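Local atomic coordinates of proline iminopeptidase-related protein (Thermus thermophilus, PDB entry 2YYS), a protein that is of unknown function but has an alpha/beta hydrolase fold like that of proline iminopeptidases and may act as a peptidase. Residues 13-18 and 86-91; 29-34 and 107-112; 39-44 and 256-261; 140-145 and 164-169. All coordinates share one frame; numbering follows the deposited sequence.

Contact 1: 13-18 and 86-91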
loop_
_atom_site.group_PDB
_atom_site.type_symbol
_atom_site.label_atom_id
_atom_site.label_comp_id
_atom_site.label_asym_id
_atom_site.label_seq_id
_atom_site.Cartn_x
_atom_site.Cartn_y
_atom_site.Cartn_z
ATOM N N ALA A 13 -3.721 12.683 -15.450
ATOM C CA ALA A 13 -2.356 12.591 -14.917
ATOM C C ALA A 13 -1.439 11.788 -15.827
ATOM O O ALA A 13 -1.916 11.031 -16.659
ATOM C CB ALA A 13 -2.390 11.938 -13.540
ATOM N N GLU A 14 -0.126 11.940 -15.648
ATOM C CA GLU A 14 0.859 11.048 -16.261
ATOM C C GLU A 14 1.600 10.338 -15.155
ATOM O O GLU A 14 2.182 10.973 -14.273
ATOM C CB GLU A 14 1.855 11.797 -17.158
ATOM C CG GLU A 14 1.190 12.380 -18.390
ATOM C CD GLU A 14 2.140 12.681 -19.532
ATOM O OE1 GLU A 14 3.043 11.881 -19.823
ATOM O OE2 GLU A 14 1.946 13.730 -20.173
ATOM N N LEU A 15 1.567 9.014 -15.217
ATOM C CA LEU A 15 2.128 8.158 -14.186
ATOM C C LEU A 15 3.501 7.618 -14.578
ATOM O O LEU A 15 3.715 7.190 -15.704
ATOM C CB LEU A 15 1.182 6.993 -13.911
ATOM C CG LEU A 15 -0.283 7.330 -13.618
ATOM C CD1 LEU A 15 -1.082 6.064 -13.416
ATOM C CD2 LEU A 15 -0.432 8.224 -12.415
ATOM N N TYR A 16 4.432 7.656 -13.630
ATOM C CA TYR A 16 5.686 6.930 -13.743
ATOM C C TYR A 16 5.391 5.430 -13.603
ATOM O O TYR A 16 4.853 4.987 -12.592
ATOM C CB TYR A 16 6.688 7.392 -12.685
ATOM C CG TYR A 16 7.945 6.589 -12.728
ATOM C CD1 TYR A 16 8.984 6.911 -13.608
ATOM C CD2 TYR A 16 8.097 5.485 -11.898
ATOM C CE1 TYR A 16 10.143 6.142 -13.641
ATOM C CE2 TYR A 16 9.220 4.719 -11.939
ATOM C CZ TYR A 16 10.253 5.038 -12.808
ATOM O OH TYR A 16 11.371 4.223 -12.824
ATOM N N VAL A 17 5.748 4.662 -14.629
ATOM C CA VAL A 17 5.421 3.251 -14.705
ATOM C C VAL A 17 6.672 2.441 -14.991
ATOM O O VAL A 17 7.478 2.819 -15.839
ATOM C CB VAL A 17 4.368 2.997 -15.824
ATOM C CG1 VAL A 17 4.104 1.524 -16.009
ATOM C CG2 VAL A 17 3.061 3.720 -15.496
ATOM N N GLU A 18 6.835 1.342 -14.259
ATOM C CA GLU A 18 7.838 0.319 -14.546
ATOM C C GLU A 18 7.093 -0.986 -14.793
ATOM O O GLU A 18 6.560 -1.610 -13.871
ATOM C CB GLU A 18 8.827 0.162 -13.394
ATOM C CG GLU A 18 9.466 1.473 -12.948
ATOM C CD GLU A 18 10.362 1.327 -11.723
ATOM O OE1 GLU A 18 10.200 0.344 -10.981
ATOM O OE2 GLU A 18 11.220 2.218 -11.492
ATOM N N LEU A 86 -7.279 1.257 -13.317
ATOM C CA LEU A 86 -7.942 0.637 -14.465
ATOM C C LEU A 86 -7.541 1.299 -15.770
ATOM O O LEU A 86 -7.310 0.609 -16.749
ATOM C CB LEU A 86 -9.461 0.683 -14.325
ATOM C CG LEU A 86 -10.078 -0.535 -13.650
ATOM C CD1 LEU A 86 -9.890 -1.789 -14.498
ATOM C CD2 LEU A 86 -9.504 -0.734 -12.220
ATOM N N LEU A 87 -7.449 2.627 -15.784
ATOM C CA LEU A 87 -7.025 3.338 -16.994
ATOM C C LEU A 87 -5.595 2.949 -17.371
ATOM O O LEU A 87 -5.273 2.776 -18.545
ATOM C CB LEU A 87 -7.172 4.851 -16.813
ATOM C CG LEU A 87 -8.626 5.340 -16.729
ATOM C CD1 LEU A 87 -8.703 6.789 -16.298
ATOM C CD2 LEU A 87 -9.369 5.172 -18.075
ATOM N N LEU A 88 -4.744 2.754 -16.370
ATOM C CA LEU A 88 -3.375 2.338 -16.629
ATOM C C LEU A 88 -3.381 0.940 -17.254
ATOM O O LEU A 88 -2.681 0.685 -18.231
ATOM C CB LEU A 88 -2.539 2.360 -15.342
ATOM C CG LEU A 88 -1.090 1.862 -15.466
ATOM C CD1 LEU A 88 -0.334 2.634 -16.539
ATOM C CD2 LEU A 88 -0.353 1.945 -14.128
ATOM N N ALA A 89 -4.169 0.032 -16.676
ATOM C CA ALA A 89 -4.264 -1.338 -17.193
ATOM C C ALA A 89 -4.700 -1.345 -18.661
ATOM O O ALA A 89 -4.157 -2.088 -19.479
ATOM C CB ALA A 89 -5.229 -2.167 -16.350
ATOM N N GLU A 90 -5.660 -0.489 -18.991
ATOM C CA GLU A 90 -6.180 -0.414 -20.353
ATOM C C GLU A 90 -5.146 0.196 -21.294
ATOM O O GLU A 90 -5.011 -0.254 -22.421
ATOM C CB GLU A 90 -7.516 0.334 -20.387
ATOM C CG GLU A 90 -8.649 -0.533 -19.822
ATOM C CD GLU A 90 -9.916 0.231 -19.446
ATOM O OE1 GLU A 90 -10.012 1.447 -19.764
ATOM O OE2 GLU A 90 -10.824 -0.402 -18.833
ATOM N N ALA A 91 -4.380 1.170 -20.808
ATOM C CA ALA A 91 -3.318 1.783 -21.603
ATOM C C ALA A 91 -2.243 0.753 -21.938
ATOM O O ALA A 91 -1.682 0.780 -23.026
ATOM C CB ALA A 91 -2.716 2.975 -20.866
#

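Contact 2: 29-34 and 107-112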
loop_
_atom_site.group_PDB
_atom_site.type_symbol
_atom_site.label_atom_id
_atom_site.label_comp_id
_atom_site.label_asym_id
_atom_site.label_seq_id
_atom_site.Cartn_x
_atom_site.Cartn_y
_atom_site.Cartn_z
ATOM N N PHE A 29 -0.594 -5.522 -10.517
ATOM C CA PHE A 29 -0.404 -4.098 -10.341
ATOM C C PHE A 29 -0.059 -3.811 -8.886
ATOM O O PHE A 29 -0.663 -4.382 -7.971
ATOM C CB PHE A 29 -1.662 -3.348 -10.777
ATOM C CG PHE A 29 -1.781 -3.224 -12.267
ATOM C CD1 PHE A 29 -1.624 -2.012 -12.890
ATOM C CD2 PHE A 29 -1.986 -4.346 -13.045
ATOM C CE1 PHE A 29 -1.709 -1.907 -14.270
ATOM C CE2 PHE A 29 -2.068 -4.244 -14.425
ATOM C CZ PHE A 29 -1.919 -3.030 -15.033
ATOM N N VAL A 30 0.915 -2.930 -8.674
ATOM C CA VAL A 30 1.414 -2.639 -7.335
ATOM C C VAL A 30 0.889 -1.290 -6.896
ATOM O O VAL A 30 1.032 -0.296 -7.607
ATOM C CB VAL A 30 2.942 -2.675 -7.290
ATOM C CG1 VAL A 30 3.483 -2.372 -5.880
ATOM C CG2 VAL A 30 3.416 -4.034 -7.728
ATOM N N LEU A 31 0.246 -1.276 -5.732
ATOM C CA LEU A 31 -0.327 -0.066 -5.163
ATOM C C LEU A 31 0.441 0.332 -3.894
ATOM O O LEU A 31 0.263 -0.272 -2.828
ATOM C CB LEU A 31 -1.818 -0.286 -4.882
ATOM C CG LEU A 31 -2.693 -0.357 -6.142
ATOM C CD1 LEU A 31 -4.074 -0.934 -5.835
ATOM C CD2 LEU A 31 -2.829 1.025 -6.773
ATOM N N HIS A 32 1.310 1.334 -4.008
ATOM C CA HIS A 32 2.067 1.823 -2.852
ATOM C C HIS A 32 1.163 2.607 -1.885
ATOM O O HIS A 32 0.008 2.934 -2.193
ATOM C CB HIS A 32 3.242 2.707 -3.289
ATOM C CG HIS A 32 2.807 4.022 -3.843
ATOM N ND1 HIS A 32 2.829 4.304 -5.191
ATOM C CD2 HIS A 32 2.286 5.111 -3.240
ATOM C CE1 HIS A 32 2.355 5.519 -5.385
ATOM N NE2 HIS A 32 2.018 6.032 -4.217
ATOM N N GLY A 33 1.735 2.954 -0.743
ATOM C CA GLY A 33 1.016 3.624 0.319
ATOM C C GLY A 33 1.324 5.102 0.374
ATOM O O GLY A 33 1.838 5.668 -0.571
ATOM N N GLY A 34 1.002 5.724 1.494
ATOM C CA GLY A 34 1.142 7.156 1.651
ATOM C C GLY A 34 -0.125 7.682 2.300
ATOM O O GLY A 34 -0.350 7.394 3.459
ATOM N N VAL A 107 -6.660 0.338 0.684
ATOM C CA VAL A 107 -7.976 0.927 0.413
ATOM C C VAL A 107 -8.201 1.027 -1.083
ATOM O O VAL A 107 -9.305 0.757 -1.572
ATOM C CB VAL A 107 -8.159 2.327 1.055
ATOM C CG1 VAL A 107 -9.480 2.974 0.620
ATOM C CG2 VAL A 107 -8.149 2.212 2.552
ATOM N N VAL A 108 -7.157 1.419 -1.810
ATOM C CA VAL A 108 -7.265 1.537 -3.248
ATOM C C VAL A 108 -7.505 0.150 -3.846
ATOM O O VAL A 108 -8.371 -0.007 -4.686
ATOM C CB VAL A 108 -6.018 2.197 -3.890
ATOM C CG1 VAL A 108 -6.187 2.309 -5.393
ATOM C CG2 VAL A 108 -5.762 3.585 -3.277
ATOM N N ALA A 109 -6.752 -0.849 -3.401
ATOM C CA ALA A 109 -6.898 -2.217 -3.909
ATOM C C ALA A 109 -8.294 -2.803 -3.653
ATOM O O ALA A 109 -8.876 -3.424 -4.524
ATOM C CB ALA A 109 -5.854 -3.116 -3.288
ATOM N N LEU A 110 -8.813 -2.597 -2.450
ATOM C CA LEU A 110 -10.141 -3.083 -2.094
ATOM C C LEU A 110 -11.232 -2.392 -2.904
ATOM O O LEU A 110 -12.179 -3.035 -3.326
ATOM C CB LEU A 110 -10.393 -2.914 -0.596
ATOM C CG LEU A 110 -9.492 -3.840 0.220
ATOM C CD1 LEU A 110 -9.317 -3.331 1.633
ATOM C CD2 LEU A 110 -10.047 -5.253 0.218
ATOM N N GLU A 111 -11.084 -1.094 -3.149
ATOM C CA GLU A 111 -12.013 -0.381 -4.017
ATOM C C GLU A 111 -11.903 -0.820 -5.479
ATOM O O GLU A 111 -12.917 -0.898 -6.169
ATOM C CB GLU A 111 -11.830 1.128 -3.899
ATOM C CG GLU A 111 -12.525 1.697 -2.683
ATOM C CD GLU A 111 -14.032 1.571 -2.797
ATOM O OE1 GLU A 111 -14.624 2.299 -3.631
ATOM O OE2 GLU A 111 -14.609 0.712 -2.087
ATOM N N VAL A 112 -10.691 -1.116 -5.946
ATOM C CA VAL A 112 -10.516 -1.673 -7.291
ATOM C C VAL A 112 -11.236 -3.026 -7.387
ATOM O O VAL A 112 -11.978 -3.265 -8.327
ATOM C CB VAL A 112 -9.032 -1.825 -7.671
ATOM C CG1 VAL A 112 -8.866 -2.722 -8.891
ATOM C CG2 VAL A 112 -8.400 -0.472 -7.941
#

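Contact 3: 39-44 and 256-261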
loop_
_atom_site.group_PDB
_atom_site.type_symbol
_atom_site.label_atom_id
_atom_site.label_comp_id
_atom_site.label_asym_id
_atom_site.label_seq_id
_atom_site.Cartn_x
_atom_site.Cartn_y
_atom_site.Cartn_z
ATOM N N ALA A 39 6.765 3.723 -5.382
ATOM C CA ALA A 39 6.944 2.284 -5.479
ATOM C C ALA A 39 8.400 1.816 -5.467
ATOM O O ALA A 39 8.666 0.659 -5.746
ATOM C CB ALA A 39 6.256 1.763 -6.747
ATOM N N TYR A 40 9.342 2.688 -5.146
ATOM C CA TYR A 40 10.757 2.319 -5.248
ATOM C C TYR A 40 11.166 1.239 -4.232
ATOM O O TYR A 40 11.679 0.183 -4.603
ATOM C CB TYR A 40 11.664 3.551 -5.119
ATOM C CG TYR A 40 13.130 3.196 -5.211
ATOM C CD1 TYR A 40 13.773 3.099 -6.446
ATOM C CD2 TYR A 40 13.861 2.903 -4.062
ATOM C CE1 TYR A 40 15.119 2.758 -6.532
ATOM C CE2 TYR A 40 15.209 2.564 -4.129
ATOM C CZ TYR A 40 15.830 2.484 -5.362
ATOM O OH TYR A 40 17.158 2.142 -5.415
ATOM N N VAL A 41 10.935 1.499 -2.954
ATOM C CA VAL A 41 11.326 0.560 -1.898
ATOM C C VAL A 41 10.533 -0.741 -2.023
ATOM O O VAL A 41 11.053 -1.855 -1.847
ATOM C CB VAL A 41 11.143 1.190 -0.505
ATOM C CG1 VAL A 41 11.117 0.135 0.601
ATOM C CG2 VAL A 41 12.263 2.179 -0.251
ATOM N N LEU A 42 9.265 -0.572 -2.356
ATOM C CA LEU A 42 8.353 -1.693 -2.507
ATOM C C LEU A 42 8.832 -2.638 -3.600
ATOM O O LEU A 42 8.892 -3.853 -3.397
ATOM C CB LEU A 42 6.957 -1.159 -2.788
ATOM C CG LEU A 42 5.785 -2.098 -2.635
ATOM C CD1 LEU A 42 5.788 -2.830 -1.308
ATOM C CD2 LEU A 42 4.497 -1.269 -2.799
ATOM N N ARG A 43 9.244 -2.095 -4.741
ATOM C CA ARG A 43 9.791 -2.940 -5.797
ATOM C C ARG A 43 11.049 -3.692 -5.345
ATOM O O ARG A 43 11.200 -4.884 -5.626
ATOM C CB ARG A 43 10.119 -2.133 -7.051
ATOM C CG ARG A 43 10.956 -2.932 -8.031
ATOM C CD ARG A 43 11.103 -2.339 -9.411
ATOM N NE ARG A 43 11.954 -3.203 -10.238
ATOM C CZ ARG A 43 12.322 -2.941 -11.480
ATOM N NH1 ARG A 43 11.905 -1.839 -12.082
ATOM N NH2 ARG A 43 13.103 -3.791 -12.133
ATOM N N GLU A 44 11.964 -2.996 -4.670
ATOM C CA GLU A 44 13.202 -3.620 -4.220
ATOM C C GLU A 44 12.916 -4.786 -3.268
ATOM O O GLU A 44 13.636 -5.771 -3.266
ATOM C CB GLU A 44 14.135 -2.593 -3.557
ATOM C CG GLU A 44 14.594 -1.451 -4.463
ATOM C CD GLU A 44 15.466 -1.893 -5.641
ATOM O OE1 GLU A 44 16.233 -2.868 -5.506
ATOM O OE2 GLU A 44 15.383 -1.257 -6.716
ATOM N N TYR A 256 7.798 -2.257 6.994
ATOM C CA TYR A 256 8.577 -2.817 5.898
ATOM C C TYR A 256 9.004 -4.210 6.304
ATOM O O TYR A 256 10.155 -4.494 6.613
ATOM C CB TYR A 256 9.742 -1.895 5.528
ATOM C CG TYR A 256 9.207 -0.579 5.057
ATOM C CD1 TYR A 256 8.853 -0.376 3.728
ATOM C CD2 TYR A 256 8.964 0.436 5.952
ATOM C CE1 TYR A 256 8.312 0.840 3.307
ATOM C CE2 TYR A 256 8.424 1.631 5.553
ATOM C CZ TYR A 256 8.107 1.838 4.237
ATOM O OH TYR A 256 7.574 3.054 3.888
ATOM N N LEU A 257 8.028 -5.097 6.284
ATOM C CA LEU A 257 8.178 -6.373 6.946
ATOM C C LEU A 257 9.200 -7.290 6.264
ATOM O O LEU A 257 9.812 -8.133 6.930
ATOM C CB LEU A 257 6.804 -7.019 7.197
ATOM C CG LEU A 257 5.928 -7.495 6.044
ATOM C CD1 LEU A 257 4.753 -8.290 6.567
ATOM C CD2 LEU A 257 5.392 -6.322 5.229
ATOM N N TRP A 258 9.427 -7.086 4.967
ATOM C CA TRP A 258 10.400 -7.869 4.215
ATOM C C TRP A 258 11.852 -7.487 4.566
ATOM O O TRP A 258 12.761 -8.278 4.372
ATOM C CB TRP A 258 10.150 -7.732 2.695
ATOM C CG TRP A 258 10.103 -6.318 2.231
ATOM C CD1 TRP A 258 11.163 -5.555 1.847
ATOM C CD2 TRP A 258 8.946 -5.476 2.135
ATOM N NE1 TRP A 258 10.736 -4.290 1.517
ATOM C CE2 TRP A 258 9.378 -4.218 1.675
ATOM C CE3 TRP A 258 7.581 -5.660 2.375
ATOM C CZ2 TRP A 258 8.501 -3.148 1.473
ATOM C CZ3 TRP A 258 6.707 -4.593 2.180
ATOM C CH2 TRP A 258 7.169 -3.357 1.732
ATOM N N ILE A 259 12.057 -6.267 5.058
ATOM C CA ILE A 259 13.355 -5.818 5.549
ATOM C C ILE A 259 13.668 -6.405 6.935
ATOM O O ILE A 259 14.774 -6.876 7.183
ATOM C CB ILE A 259 13.381 -4.278 5.624
ATOM C CG1 ILE A 259 13.315 -3.668 4.219
ATOM C CG2 ILE A 259 14.626 -3.781 6.369
ATOM C CD1 ILE A 259 13.339 -2.135 4.221
ATOM N N ASP A 260 12.687 -6.337 7.835
ATOM C CA ASP A 260 12.851 -6.797 9.207
ATOM C C ASP A 260 12.943 -8.317 9.292
ATOM O O ASP A 260 13.638 -8.837 10.147
ATOM C CB ASP A 260 11.680 -6.329 10.077
ATOM C CG ASP A 260 11.673 -4.843 10.314
ATOM O OD1 ASP A 260 12.754 -4.256 10.560
ATOM O OD2 ASP A 260 10.615 -4.166 10.291
ATOM N N ALA A 261 12.247 -9.030 8.407
ATOM C CA ALA A 261 12.121 -10.476 8.512
ATOM C C ALA A 261 12.109 -11.144 7.132
ATOM O O ALA A 261 11.101 -11.723 6.721
ATOM C CB ALA A 261 10.869 -10.826 9.295
HETATM O O HOH W 1 12.778 -2.811 0.254
#

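Contact 4: 140-145 and 164-169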
loop_
_atom_site.group_PDB
_atom_site.type_symbol
_atom_site.label_atom_id
_atom_site.label_comp_id
_atom_site.label_asym_id
_atom_site.label_seq_id
_atom_site.Cartn_x
_atom_site.Cartn_y
_atom_site.Cartn_z
ATOM N N GLU A 140 -1.369 7.912 21.147
ATOM C CA GLU A 140 -0.894 6.944 22.138
ATOM C C GLU A 140 0.630 6.853 22.160
ATOM O O GLU A 140 1.228 6.802 23.223
ATOM C CB GLU A 140 -1.505 5.577 21.822
ATOM C CG GLU A 140 -1.007 4.399 22.637
ATOM C CD GLU A 140 -1.700 3.128 22.222
ATOM O OE1 GLU A 140 -1.204 2.480 21.266
ATOM O OE2 GLU A 140 -2.751 2.794 22.827
ATOM N N ALA A 141 1.253 6.855 20.989
ATOM C CA ALA A 141 2.703 6.779 20.891
ATOM C C ALA A 141 3.374 8.020 21.449
ATOM O O ALA A 141 4.514 7.956 21.879
ATOM C CB ALA A 141 3.137 6.554 19.444
ATOM N N ALA A 142 2.660 9.145 21.426
ATOM C CA ALA A 142 3.162 10.414 21.949
ATOM C C ALA A 142 2.857 10.606 23.447
ATOM O O ALA A 142 3.118 11.670 23.988
ATOM C CB ALA A 142 2.568 11.564 21.148
ATOM N N GLY A 143 2.279 9.594 24.096
ATOM C CA GLY A 143 1.976 9.643 25.521
ATOM C C GLY A 143 0.622 10.231 25.904
ATOM O O GLY A 143 0.407 10.573 27.061
ATOM N N LEU A 144 -0.297 10.318 24.943
ATOM C CA LEU A 144 -1.605 10.935 25.146
ATOM C C LEU A 144 -2.713 9.905 25.165
ATOM O O LEU A 144 -2.623 8.865 24.515
ATOM C CB LEU A 144 -1.912 11.924 24.019
ATOM C CG LEU A 144 -0.901 13.040 23.804
ATOM C CD1 LEU A 144 -1.209 13.783 22.522
ATOM C CD2 LEU A 144 -0.929 13.990 25.009
ATOM N N ALA A 145 -3.763 10.222 25.915
ATOM C CA ALA A 145 -5.022 9.506 25.858
ATOM C C ALA A 145 -5.730 9.962 24.595
ATOM O O ALA A 145 -5.935 11.164 24.418
ATOM C CB ALA A 145 -5.869 9.829 27.077
ATOM N N LYS A 164 7.708 12.232 11.611
ATOM C CA LYS A 164 8.708 11.206 11.297
ATOM C C LYS A 164 9.089 10.386 12.536
ATOM O O LYS A 164 9.182 9.166 12.461
ATOM C CB LYS A 164 9.962 11.816 10.673
ATOM C CG LYS A 164 11.035 10.782 10.303
ATOM C CD LYS A 164 12.279 11.441 9.695
ATOM C CE LYS A 164 13.281 10.395 9.177
ATOM N NZ LYS A 164 13.863 9.530 10.251
ATOM N N ALA A 165 9.309 11.059 13.665
ATOM C CA ALA A 165 9.651 10.369 14.904
ATOM C C ALA A 165 8.543 9.404 15.358
ATOM O O ALA A 165 8.826 8.297 15.809
ATOM C CB ALA A 165 9.975 11.384 16.016
ATOM N N LEU A 166 7.285 9.819 15.238
ATOM C CA LEU A 166 6.179 8.968 15.658
ATOM C C LEU A 166 5.989 7.798 14.700
ATOM O O LEU A 166 5.864 6.661 15.130
ATOM C CB LEU A 166 4.888 9.768 15.768
ATOM C CG LEU A 166 4.825 10.808 16.883
ATOM C CD1 LEU A 166 3.540 11.612 16.751
ATOM C CD2 LEU A 166 4.905 10.185 18.258
ATOM N N PHE A 167 5.955 8.073 13.403
ATOM C CA PHE A 167 5.781 7.003 12.418
ATOM C C PHE A 167 6.958 6.023 12.460
ATOM O O PHE A 167 6.758 4.831 12.296
ATOM C CB PHE A 167 5.566 7.558 10.997
ATOM C CG PHE A 167 4.130 7.941 10.697
ATOM C CD1 PHE A 167 3.151 6.966 10.528
ATOM C CD2 PHE A 167 3.760 9.273 10.590
ATOM C CE1 PHE A 167 1.828 7.319 10.257
ATOM C CE2 PHE A 167 2.443 9.630 10.317
ATOM C CZ PHE A 167 1.479 8.656 10.150
ATOM N N ASP A 168 8.171 6.516 12.720
ATOM C CA ASP A 168 9.360 5.654 12.776
ATOM C C ASP A 168 9.219 4.622 13.910
ATOM O O ASP A 168 9.571 3.451 13.755
ATOM C CB ASP A 168 10.644 6.473 13.014
ATOM C CG ASP A 168 11.234 7.096 11.728
ATOM O OD1 ASP A 168 10.716 6.874 10.606
ATOM O OD2 ASP A 168 12.248 7.841 11.772
ATOM N N ARG A 169 8.687 5.074 15.042
ATOM C CA ARG A 169 8.463 4.203 16.198
ATOM C C ARG A 169 7.436 3.107 15.892
ATOM O O ARG A 169 7.640 1.930 16.216
ATOM C CB ARG A 169 8.001 5.036 17.394
ATOM C CG ARG A 169 8.460 4.520 18.723
ATOM C CD ARG A 169 8.196 5.491 19.887
ATOM N NE ARG A 169 8.968 6.707 19.688
ATOM C CZ ARG A 169 8.554 7.944 19.933
ATOM N NH1 ARG A 169 7.348 8.208 20.432
ATOM N NH2 ARG A 169 9.383 8.938 19.680
#

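Contact 1: 13-18 and 86-91
With chi1 of 177° sending CG of Leu-88 opposite its backbone N, and chi2 of 56° turning the fork of its methyls, this residue reaches from the helix to the strand and presents both CD1 and CD2 to it. Val-17 answers from the strand: its chi1 of 175° swings CG1 to the carbonyl side and leaves CG2 beside the backbone N, and it is CG2 that meets the fork. The branch CG2 of Val-17 lies 3.7 Å from CD1 of Leu-88 and 4.1 Å from CD2 of Leu-88, the two side chains sliding past one another in opposite directions. Leu-15, two residues earlier and therefore on the same face of the strand, adds a looser touch, its CD1 being 4.2 Å from CD2 of Leu-88. In an alpha/beta hydrolase, helices pack on both faces of a mostly parallel sheet, and here helix 78-91, part of the crossover between strands 54-58 and 97-102, extends its cover to the antiparallel strand 14-20. The contact is wholly apolar and buried, and Leu-88 also touches Val-8, Phe-58 and Phe-29, of strands 3-9, 54-58 and 27-31. The side chains of Tyr-16 and Glu-18 lie on the other face of strand 14-20, turned from the helix.

Contact 2: 29-34 and 107-112
Leu-31 closes the central strand 27-31 of the alpha/beta hydrolase sheet, just before the His-Gly-Gly loop of the peptidase S33 family, and meets Val-108 and Ala-109 on helix 105-115. Its chi1 of -72° places CG opposite the carbonyl carbon, and the fork beyond CG spreads CD1 and CD2 over the helix surface. CD1 of Leu-31 settles against the helix backbone, 3.6 Å from the N of Ala-109, and also lies 3.8 Å from CB of Ala-109. CD2 of Leu-31 is 3.9 Å from CG1 of Val-108. Since CG1 of Val-108 is equally far, 3.9 Å, from CD1 of Leu-31, the valine branch sits across the fork of the leucine rather than against one prong. The small side chain of Ala-109 goes with a close approach: the CA atoms of Leu-31 and Ala-109 are 7.0 Å apart. Around this buried patch, Thr-85 of helix 78-91 touches Leu-31 and Leu-81 touches Val-108, so two helices share one face of the sheet. Beyond the strand, Gly-34 adopts phi 135° and psi -109°, a conformation suited to glycine, its O hydrogen-bonded to a glycerol that probably came from the crystallisation liquor. Such a strand end, leading into a glycine-rich loop and backed by the helix that follows the sharp turn where relatives carry their nucleophile, is typical of the alpha/beta hydrolase fold.

Contact 3: 39-44 and 256-261
Trp-258 bridges toward Val-41 and Leu-42, joining two short helices of the alpha/beta hydrolase fold: 40-46, which follows the His-Gly-Gly loop, and 257-260, which follows the loop where relatives carry their catalytic histidine. From CB the side chain takes the crowded position, with CG between the backbone N and the carbonyl carbon (chi1 54°), and chi2 of 87° stands the indole across that bond. This folds the ring back over its own chain, so that CA of Tyr-256 lies above one face, offset toward the rim. Farther out, CZ2 of Trp-258 lies 3.9 Å from CD1 of Leu-42 and 4.3 Å from CG1 of Val-41. At the far corner of the benzo ring the packing tightens: CH2 of Trp-258 is 3.4 Å from CD1 of Leu-42, whose side chain crosses the indole at about a right angle and comes in obliquely to the ring. CG of Leu-42 lies opposite its backbone N, and the next torsion turns CD1 to the indole. Val-41 has a second aromatic neighbour in Tyr-256, its CG1 lying 3.9 Å from CD1 of the tyrosine ring. Outside the two segments, His-102 meets the indole edge-to-face, and Tyr-181 of helix 175-187 touches both Val-41 and Tyr-256. The pyrrole edge of the indole is polar, and NE1 of Trp-258 is 4.2 Å from Val-41 O, a separation bridged by one water. That water, lying in the ring plane, accepts from Trp-258 NE1 at 2.8 Å and donates to Val-41 O at 2.9 Å.

Contact 4: 140-145 and 164-169
Ala-141, in the last turn of helix 131-141, faces Leu-166 of helix 163-171, and the two belong to the helical insertion between strands 119-125 and 221-226 of the alpha/beta hydrolase fold. CB of Ala-141 lies 4.2 Å from CD2 of Leu-166, and O of Ala-141 lies 3.2 Å from NH1 of Arg-169. Ala-142 follows, its CB 4.0 Å from CD2 of Leu-166, so a single leucine methyl rests against two successive alanines. Gly-143 then ends the helix in a Schellman motif, with phi of 88° and its N bonded to Glu-140 O at 3.1 Å. Leu-144 leaves in another direction, against Glu-156 and Arg-160 of helix 150-160, whose Ala-157 and Leu-158 also touch Leu-166. On the second helix, Arg-169 bends at chi3 (-64°), which turns its guanidinium back toward the end of the first helix. Ala-141 O meets this group at its edge, near its plane, and NH2 is engaged by a salt bridge to Glu-161. Over one face of the same guanidinium, offset toward the rim, stands Ala-165 O, 3.8 Å above the plane.

Overall arrangement
Contacts 1 and 2 both pack a helix on a strand of the same sheet: their centres are 14 Å apart, and Phe-29 joins them, its CZ lying 3.6 Å from CA of Ala-89. Contact 3 meets the other face of strand 27-31, where CG1 of Val-30 is 3.4 Å from CD2 of Leu-42. It is tied to contact 1 by the salt bridge of Glu-18 OE1 with Arg-43 NH1, at 3.0 Å. His-102 meets Tyr-256 and Trp-258 of contact 3 and shares a backbone hydrogen bond with Leu-31 of contact 2, near where relatives have their active site. Contact 4 stands apart, nearest atoms about 7 Å from contact 2, 8 Å from contact 3 and 22 Å from contact 1.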